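Local coordinates for protein probable glutamine synthetase (Pseudomonas aeruginosa, PDB 4HPP) that belongs to the glutamine synthetase family, forms a six-chain assembly and binds a magnesium ion and glutamic acid in its catalytic domain, at residues P144-A147 / F148-Q151; S165-Q169 / A170-P174; A418-R421 / H422-A425. All blocks are in the same frame, centred on the assembly; numbering follows the deposited sequence.

Interaction 1. Residues P144-A147 / F148-Q151; sequences PAAA and FSLQ
Ala146 and Ser149 are the first and last residues of a type II beta turn that leads straight into helix 150-155, with Ser149 as its N-cap. The serine turns back on the turn: OG sits between its own backbone N and carbonyl carbon (chi1 67°), which sends the hydroxyl toward Ala146 O. Ser149 OG donates to Ala146 O at a modelled 2.4 Å, so short that the exact length is doubtful. Ser149 N reaches Ala146 O as well, weakly, at 3.2 Å, so one carbonyl receives two groups of the same residue. The third turn residue, Phe148, has the positive phi (73°) of its place in a type II turn, and its ring has Ala147 CB over one face, offset toward the rim. Phe148 also packs on Glu180, a ligand of the magnesium ion, and the Phe148 side chain lies about 6 Å from the bound glutamic acid. Ala147 N and O form hydrogen bonds with the side chains of Asp52 and Arg22 of the second subunit. Before the turn, Ala145 points its methyl toward the N-cap and the first turn of the helix: Ala145 CB is 3.8 Å from Ser149 OG and 3.9 Å from Gln151 CB.

Interaction 2. Residues S165-Q169 / A170-P174; sequences SALAQ and AGTEP
Thr172 holds OG1 between its backbone N and carbonyl carbon (chi1 58°), turning the hydroxyl to Leu167, whose CG stands beside its own N (chi1 -61°) with the side chain running obliquely across the threonine. Thr172 OG1 makes a weak bond to Leu167 O at 2.9 Å, and Thr172 N reaches the same Leu167 O at 3.1 Å in a nearly straight bond of 164°. Ala170 N adds a weak hydrogen bond to this carbonyl while keeping its helical bond to Ala166 O. Gly171 N donates to Ala168 O at 2.8 Å, from above the carbonyl plane. Pro174 then folds its ring against the helix: Pro174 CB lies 3.9 Å from Leu167 CB, and Pro174 CG lies 3.9 Å from Ala168 CB. Leu167 also packs on Val208 of helix 196-216, while Ala170 rests on Val76 and Val78 of strand 66-78. Glu173 forms salt bridges with Arg191 and Arg201. Helix 159-169 thus ends in a Schellman motif, with Gly171 supplying the positive phi and Thr172 N and Gly171 N the two bonds back into the last turn, before the chain enters strand 174-179.

Interaction 3. Residues A418-R421 / H422-A425; sequences AMKR and HELA
Glu423 and Lys420 stand one turn apart on helix 410-427 and lie side by side, pointing the same way. From its CB outward, the glutamate first brushes the preceding turn: Glu423 CB is 3.3 Å from Lys420 O and 3.6 Å from Met419 O. With CG anti to the backbone N (chi1 176°) and the chain extended beyond it, the side chain delivers its carboxylate to the lysine. Glu423 CD lies 3.8 Å from Lys420 NZ. At the tip Glu423 OE2 receives Lys420 NZ at 2.7 Å in a salt bridge, using the syn lone pair, and also touches Lys420 CD at 3.3 Å. The lysine meets it by bending at chi2 (-69°). The other oxygen, Glu423 OE1, accepts Ala285 N and has a weak bond with Tyr439 OH, while Lys420 NZ donates to Pro283 O. On another side of the helix, Arg421 and Leu424 also run alongside each other, Arg421 NH1 lying 4.2 Å from Leu424 CD2; both pack on Leu395 of helix 391-399, and Arg421 NH2 forms a salt bridge with Asp396. Because Lys420 and Glu423 are buried, their opposite charges probably stabilise each other's ionised form, and the further backbone bonds at their tips tie this charged pair to the loop following helix 261-281.

All three contacts are local and fall within the catalytic domain. Interactions 1 and 2 belong to successive helices, 150-155 and 159-169, at the start of one and the end of the other, with centres about 25 Å apart and nearest atoms about 17 Å apart. Both touch the second subunit, whereas interaction 3 meets no other chain. Interaction 3 lies across the chain's centre from interaction 2, and its centre is about 35 Å from that of interaction 2 and about 39 Å from that of interaction 1. Interaction 1 lies beside the ligand pocket, where glutamic acid and the magnesium ion are bound; it is also close to a bound calcium ion, about 5 Å from the side chain of Ala145.

Interaction 1. Residues P144-A147 / F148-Q151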
ATOM      1  N   PRO A 144       6.619  25.400  -6.938  1.00 52.14           N
ATOM      2  CA  PRO A 144       6.712  26.356  -5.806  1.00 51.92           C
ATOM      3  C   PRO A 144       5.876  27.583  -6.073  1.00 54.21           C
ATOM      4  O   PRO A 144       5.742  27.980  -7.229  1.00 55.58           O
ATOM      5  CB  PRO A 144       8.187  26.755  -5.768  1.00 48.42           C
ATOM      6  CG  PRO A 144       8.859  26.012  -6.898  1.00 47.43           C
ATOM      7  CD  PRO A 144       7.949  24.994  -7.444  1.00 46.87           C
ATOM      8  N   ALA A 145       5.281  28.164  -5.043  1.00 51.97           N
ATOM      9  CA  ALA A 145       4.507  29.369  -5.297  1.00 46.81           C
ATOM     10  C   ALA A 145       5.404  30.621  -5.248  1.00 49.73           C
ATOM     11  O   ALA A 145       6.636  30.555  -4.955  1.00 43.76           O
ATOM     12  CB  ALA A 145       3.352  29.496  -4.322  1.00 45.93           C
ATOM     13  N   ALA A 146       4.748  31.759  -5.470  1.00 40.64           N
ATOM     14  CA  ALA A 146       5.391  33.017  -5.477  1.00 40.56           C
ATOM     15  C   ALA A 146       6.286  33.276  -4.237  1.00 41.38           C
ATOM     16  O   ALA A 146       5.914  32.949  -3.076  1.00 44.96           O
ATOM     17  CB  ALA A 146       4.329  34.109  -5.626  1.00 36.90           C
ATOM     18  N   ALA A 147       7.399  33.973  -4.488  1.00 36.67           N
ATOM     19  CA  ALA A 147       8.282  34.458  -3.465  1.00 38.63           C
ATOM     20  C   ALA A 147       7.521  35.168  -2.321  1.00 42.51           C
ATOM     21  O   ALA A 147       6.635  35.972  -2.564  1.00 49.72           O
ATOM     22  CB  ALA A 147       9.272  35.405  -4.074  1.00 36.49           C
ATOM     23  N   PHE A 148       7.883  34.855  -1.081  1.00 38.71           N
ATOM     24  CA  PHE A 148       7.417  35.590   0.104  1.00 43.21           C
ATOM     25  C   PHE A 148       5.926  35.308   0.452  1.00 40.70           C
ATOM     26  O   PHE A 148       5.380  35.975   1.307  1.00 41.66           O
ATOM     27  CB  PHE A 148       7.624  37.117  -0.092  1.00 44.15           C
ATOM     28  CG  PHE A 148       9.062  37.568  -0.352  1.00 41.82           C
ATOM     29  CD1 PHE A 148       9.309  38.667  -1.172  1.00 52.39           C
ATOM     30  CD2 PHE A 148      10.147  36.960   0.241  1.00 42.36           C
ATOM     31  CE1 PHE A 148      10.610  39.113  -1.420  1.00 54.24           C
ATOM     32  CE2 PHE A 148      11.442  37.388  -0.022  1.00 45.68           C
ATOM     33  CZ  PHE A 148      11.684  38.461  -0.851  1.00 46.06           C
ATOM     34  N   SER A 149       5.279  34.369  -0.257  1.00 40.35           N
ATOM     35  CA  SER A 149       3.835  34.292  -0.328  1.00 43.65           C
ATOM     36  C   SER A 149       3.249  33.329   0.690  1.00 47.79           C
ATOM     37  O   SER A 149       3.921  32.352   1.094  1.00 51.56           O
ATOM     38  CB  SER A 149       3.334  33.996  -1.778  1.00 47.87           C
ATOM     39  OG  SER A 149       3.685  32.698  -2.222  1.00 47.30           O
ATOM     40  N   LEU A 150       2.008  33.620   1.118  1.00 45.95           N
ATOM     41  CA  LEU A 150       1.305  32.790   2.135  1.00 45.37           C
ATOM     42  C   LEU A 150       1.267  31.364   1.598  1.00 40.05           C
ATOM     43  O   LEU A 150       1.499  30.403   2.334  1.00 45.31           O
ATOM     44  CB  LEU A 150      -0.150  33.285   2.461  1.00 46.24           C
ATOM     45  CG  LEU A 150      -0.897  32.596   3.630  1.00 48.55           C
ATOM     46  CD1 LEU A 150      -0.042  32.512   4.892  1.00 38.88           C
ATOM     47  CD2 LEU A 150      -2.195  33.296   3.983  1.00 49.27           C
ATOM     48  N   GLN A 151       1.047  31.225   0.298  1.00 34.95           N
ATOM     49  CA  GLN A 151       0.980  29.897  -0.250  1.00 36.01           C
ATOM     50  C   GLN A 151       2.264  29.159  -0.090  1.00 35.40           C
ATOM     51  O   GLN A 151       2.235  27.923   0.167  1.00 37.66           O
ATOM     52  CB  GLN A 151       0.474  29.897  -1.680  1.00 43.27           C
ATOM     53  CG  GLN A 151      -1.040  30.024  -1.785  1.00 42.47           C
ATOM     54  CD  GLN A 151      -1.450  29.587  -3.167  1.00 43.33           C
ATOM     55  OE1 GLN A 151      -1.160  30.278  -4.111  1.00 40.82           O
ATOM     56  NE2 GLN A 151      -2.084  28.422  -3.292  1.00 36.47           N
TER

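Interaction 2. Residues S165-Q169 / A170-P174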
ATOM      1  N   SER A 165       9.007  24.786  16.835  1.00 43.88           N
ATOM      2  CA  SER A 165       8.875  24.100  18.121  1.00 40.42           C
ATOM      3  C   SER A 165      10.171  23.413  18.476  1.00 44.55           C
ATOM      4  O   SER A 165      10.701  23.562  19.611  1.00 51.32           O
ATOM      5  CB  SER A 165       7.700  23.170  18.076  1.00 41.90           C
ATOM      6  OG  SER A 165       7.928  22.066  18.881  1.00 40.39           O
ATOM      7  N   ALA A 166      10.742  22.696  17.507  1.00 53.28           N
ATOM      8  CA  ALA A 166      12.086  22.097  17.709  1.00 46.43           C
ATOM      9  C   ALA A 166      13.174  23.135  18.122  1.00 45.70           C
ATOM     10  O   ALA A 166      13.912  22.919  19.089  1.00 45.83           O
ATOM     11  CB  ALA A 166      12.492  21.308  16.501  1.00 39.77           C
ATOM     12  N   LEU A 167      13.215  24.287  17.449  1.00 42.95           N
ATOM     13  CA  LEU A 167      14.156  25.327  17.821  1.00 39.29           C
ATOM     14  C   LEU A 167      13.798  25.859  19.232  1.00 45.31           C
ATOM     15  O   LEU A 167      14.708  25.988  20.074  1.00 43.86           O
ATOM     16  CB  LEU A 167      14.251  26.428  16.768  1.00 35.86           C
ATOM     17  CG  LEU A 167      14.718  26.051  15.334  1.00 39.81           C
ATOM     18  CD1 LEU A 167      14.300  27.113  14.324  1.00 38.02           C
ATOM     19  CD2 LEU A 167      16.221  25.765  15.180  1.00 37.93           C
ATOM     20  N   ALA A 168      12.509  26.113  19.528  1.00 38.31           N
ATOM     21  CA  ALA A 168      12.140  26.461  20.960  1.00 36.65           C
ATOM     22  C   ALA A 168      12.642  25.467  21.990  1.00 37.21           C
ATOM     23  O   ALA A 168      13.362  25.882  22.958  1.00 31.84           O
ATOM     24  CB  ALA A 168      10.654  26.739  21.175  1.00 31.13           C
ATOM     25  N   GLN A 169      12.329  24.177  21.766  1.00 33.25           N
ATOM     26  CA  GLN A 169      12.853  23.147  22.658  1.00 32.21           C
ATOM     27  C   GLN A 169      14.345  23.180  22.718  1.00 38.13           C
ATOM     28  O   GLN A 169      14.895  22.866  23.718  1.00 41.04           O
ATOM     29  CB  GLN A 169      12.481  21.732  22.229  1.00 33.46           C
ATOM     30  CG  GLN A 169      11.005  21.372  22.173  1.00 29.38           C
ATOM     31  CD  GLN A 169      10.826  20.058  21.520  1.00 34.38           C
ATOM     32  OE1 GLN A 169      11.481  19.070  21.921  1.00 34.00           O
ATOM     33  NE2 GLN A 169      10.055  20.035  20.385  1.00 36.73           N
ATOM     34  N   ALA A 170      15.025  23.569  21.649  1.00 45.77           N
ATOM     35  CA  ALA A 170      16.477  23.503  21.664  1.00 45.33           C
ATOM     36  C   ALA A 170      17.045  24.737  22.347  1.00 52.91           C
ATOM     37  O   ALA A 170      18.247  24.910  22.423  1.00 49.97           O
ATOM     38  CB  ALA A 170      16.984  23.398  20.265  1.00 41.64           C
ATOM     39  N   GLY A 171      16.180  25.600  22.883  1.00 59.51           N
ATOM     40  CA  GLY A 171      16.664  26.840  23.521  1.00 52.46           C
ATOM     41  C   GLY A 171      17.247  27.883  22.571  1.00 49.48           C
ATOM     42  O   GLY A 171      18.027  28.765  22.989  1.00 49.32           O
ATOM     43  N   THR A 172      16.877  27.819  21.294  1.00 43.53           N
ATOM     44  CA  THR A 172      17.363  28.849  20.346  1.00 52.21           C
ATOM     45  C   THR A 172      16.534  30.185  20.422  1.00 53.75           C
ATOM     46  O   THR A 172      16.917  31.226  19.872  1.00 57.00           O
ATOM     47  CB  THR A 172      17.489  28.343  18.882  1.00 40.66           C
ATOM     48  OG1 THR A 172      16.210  27.859  18.420  1.00 43.97           O
ATOM     49  CG2 THR A 172      18.480  27.256  18.790  1.00 40.98           C
ATOM     50  N   GLU A 173      15.412  30.176  21.108  1.00 50.13           N
ATOM     51  CA  GLU A 173      14.498  31.340  21.001  1.00 50.73           C
ATOM     52  C   GLU A 173      14.100  31.683  19.543  1.00 49.85           C
ATOM     53  O   GLU A 173      14.256  32.813  19.059  1.00 43.74           O
ATOM     54  CB  GLU A 173      15.086  32.540  21.724  1.00 54.49           C
ATOM     55  CG  GLU A 173      15.401  32.247  23.198  1.00 57.94           C
ATOM     56  CD  GLU A 173      16.063  33.415  23.886  1.00 61.31           C
ATOM     57  OE1 GLU A 173      17.240  33.754  23.516  1.00 76.71           O
ATOM     58  OE2 GLU A 173      15.403  34.001  24.785  1.00 71.69           O
ATOM     59  N   PRO A 174      13.555  30.701  18.825  1.00 46.12           N
ATOM     60  CA  PRO A 174      13.084  31.060  17.495  1.00 46.79           C
ATOM     61  C   PRO A 174      12.177  32.327  17.572  1.00 50.20           C
ATOM     62  O   PRO A 174      11.500  32.549  18.570  1.00 57.46           O
ATOM     63  CB  PRO A 174      12.295  29.823  17.086  1.00 43.43           C
ATOM     64  CG  PRO A 174      11.863  29.191  18.395  1.00 40.19           C
ATOM     65  CD  PRO A 174      13.027  29.411  19.287  1.00 41.96           C
TER

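Interaction 3. Residues A418-R421 / H422-A425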
ATOM      1  N   ALA A 418      46.119  25.749   4.799  1.00 45.16           N
ATOM      2  CA  ALA A 418      46.461  24.543   4.037  1.00 42.59           C
ATOM      3  C   ALA A 418      45.240  23.758   3.638  1.00 51.66           C
ATOM      4  O   ALA A 418      45.100  23.322   2.449  1.00 55.61           O
ATOM      5  CB  ALA A 418      47.398  23.677   4.821  1.00 43.48           C
ATOM      6  N   MET A 419      44.326  23.588   4.603  1.00 50.85           N
ATOM      7  CA  MET A 419      43.114  22.851   4.300  1.00 48.70           C
ATOM      8  C   MET A 419      42.323  23.471   3.137  1.00 47.44           C
ATOM      9  O   MET A 419      41.666  22.756   2.394  1.00 47.86           O
ATOM     10  CB  MET A 419      42.232  22.688   5.523  1.00 52.05           C
ATOM     11  CG  MET A 419      40.938  21.968   5.167  1.00 51.41           C
ATOM     12  SD  MET A 419      39.573  23.054   4.734  1.00 58.08           S
ATOM     13  CE  MET A 419      39.138  23.619   6.407  1.00 58.30           C
ATOM     14  N   LYS A 420      42.370  24.788   2.974  1.00 48.91           N
ATOM     15  CA  LYS A 420      41.534  25.422   1.952  1.00 54.41           C
ATOM     16  C   LYS A 420      42.161  25.380   0.541  1.00 60.86           C
ATOM     17  O   LYS A 420      41.465  25.145  -0.463  1.00 65.58           O
ATOM     18  CB  LYS A 420      41.194  26.863   2.360  1.00 57.45           C
ATOM     19  CG  LYS A 420      40.156  27.043   3.460  1.00 51.92           C
ATOM     20  CD  LYS A 420      38.761  26.627   2.972  1.00 51.78           C
ATOM     21  CE  LYS A 420      37.803  26.530   4.155  1.00 39.15           C
ATOM     22  NZ  LYS A 420      36.518  26.030   3.619  1.00 41.93           N
ATOM     23  N   ARG A 421      43.471  25.605   0.465  1.00 57.66           N
ATOM     24  CA  ARG A 421      44.228  25.347  -0.771  1.00 58.66           C
ATOM     25  C   ARG A 421      43.820  23.990  -1.330  1.00 67.51           C
ATOM     26  O   ARG A 421      43.558  23.815  -2.582  1.00 58.50           O
ATOM     27  CB  ARG A 421      45.742  25.291  -0.455  1.00 59.43           C
ATOM     28  CG  ARG A 421      46.413  26.636  -0.220  1.00 58.84           C
ATOM     29  CD  ARG A 421      46.112  27.611  -1.378  1.00 56.02           C
ATOM     30  NE  ARG A 421      46.438  28.985  -0.987  1.00 57.46           N
ATOM     31  CZ  ARG A 421      46.059  30.073  -1.648  1.00 51.68           C
ATOM     32  NH1 ARG A 421      45.340  29.966  -2.747  1.00 51.77           N
ATOM     33  NH2 ARG A 421      46.412  31.273  -1.199  1.00 50.39           N
ATOM     34  N   HIS A 422      43.775  23.045  -0.373  1.00 58.55           N
ATOM     35  CA  HIS A 422      43.470  21.683  -0.654  1.00 58.46           C
ATOM     36  C   HIS A 422      42.044  21.541  -1.094  1.00 73.02           C
ATOM     37  O   HIS A 422      41.735  20.800  -2.061  1.00 83.27           O
ATOM     38  CB  HIS A 422      43.817  20.800   0.519  1.00 58.90           C
ATOM     39  CG  HIS A 422      43.577  19.337   0.244  1.00 68.68           C
ATOM     40  ND1 HIS A 422      43.458  18.420   1.224  1.00 73.36           N
ATOM     41  CD2 HIS A 422      43.400  18.653  -0.969  1.00 64.25           C
ATOM     42  CE1 HIS A 422      43.221  17.209   0.663  1.00 75.38           C
ATOM     43  NE2 HIS A 422      43.194  17.364  -0.681  1.00 66.60           N
ATOM     44  N   GLU A 423      41.156  22.273  -0.432  1.00 68.39           N
ATOM     45  CA  GLU A 423      39.791  22.299  -0.885  1.00 69.08           C
ATOM     46  C   GLU A 423      39.773  22.823  -2.324  1.00 67.11           C
ATOM     47  O   GLU A 423      39.153  22.217  -3.192  1.00 74.32           O
ATOM     48  CB  GLU A 423      38.910  23.146   0.033  1.00 64.00           C
ATOM     49  CG  GLU A 423      37.494  23.248  -0.493  1.00 59.12           C
ATOM     50  CD  GLU A 423      36.636  24.251   0.249  1.00 57.84           C
ATOM     51  OE1 GLU A 423      35.725  24.809  -0.395  1.00 62.51           O
ATOM     52  OE2 GLU A 423      36.849  24.463   1.460  1.00 57.74           O
ATOM     53  N   LEU A 424      40.461  23.926  -2.603  1.00 70.29           N
ATOM     54  CA  LEU A 424      40.400  24.447  -3.978  1.00 68.77           C
ATOM     55  C   LEU A 424      41.159  23.588  -4.989  1.00 63.46           C
ATOM     56  O   LEU A 424      40.693  23.422  -6.119  1.00 59.97           O
ATOM     57  CB  LEU A 424      40.666  25.957  -4.086  1.00 68.51           C
ATOM     58  CG  LEU A 424      41.979  26.663  -3.821  1.00 83.01           C
ATOM     59  CD1 LEU A 424      42.773  26.846  -5.120  1.00 93.61           C
ATOM     60  CD2 LEU A 424      41.669  28.019  -3.201  1.00 68.95           C
ATOM     61  N   ALA A 425      42.274  22.978  -4.580  1.00 61.71           N
ATOM     62  CA  ALA A 425      42.842  21.893  -5.419  1.00 65.76           C
ATOM     63  C   ALA A 425      41.716  20.932  -5.775  1.00 73.18           C
ATOM     64  O   ALA A 425      41.483  20.672  -6.958  1.00 82.32           O
ATOM     65  CB  ALA A 425      44.003  21.128  -4.762  1.00 55.01           C
TER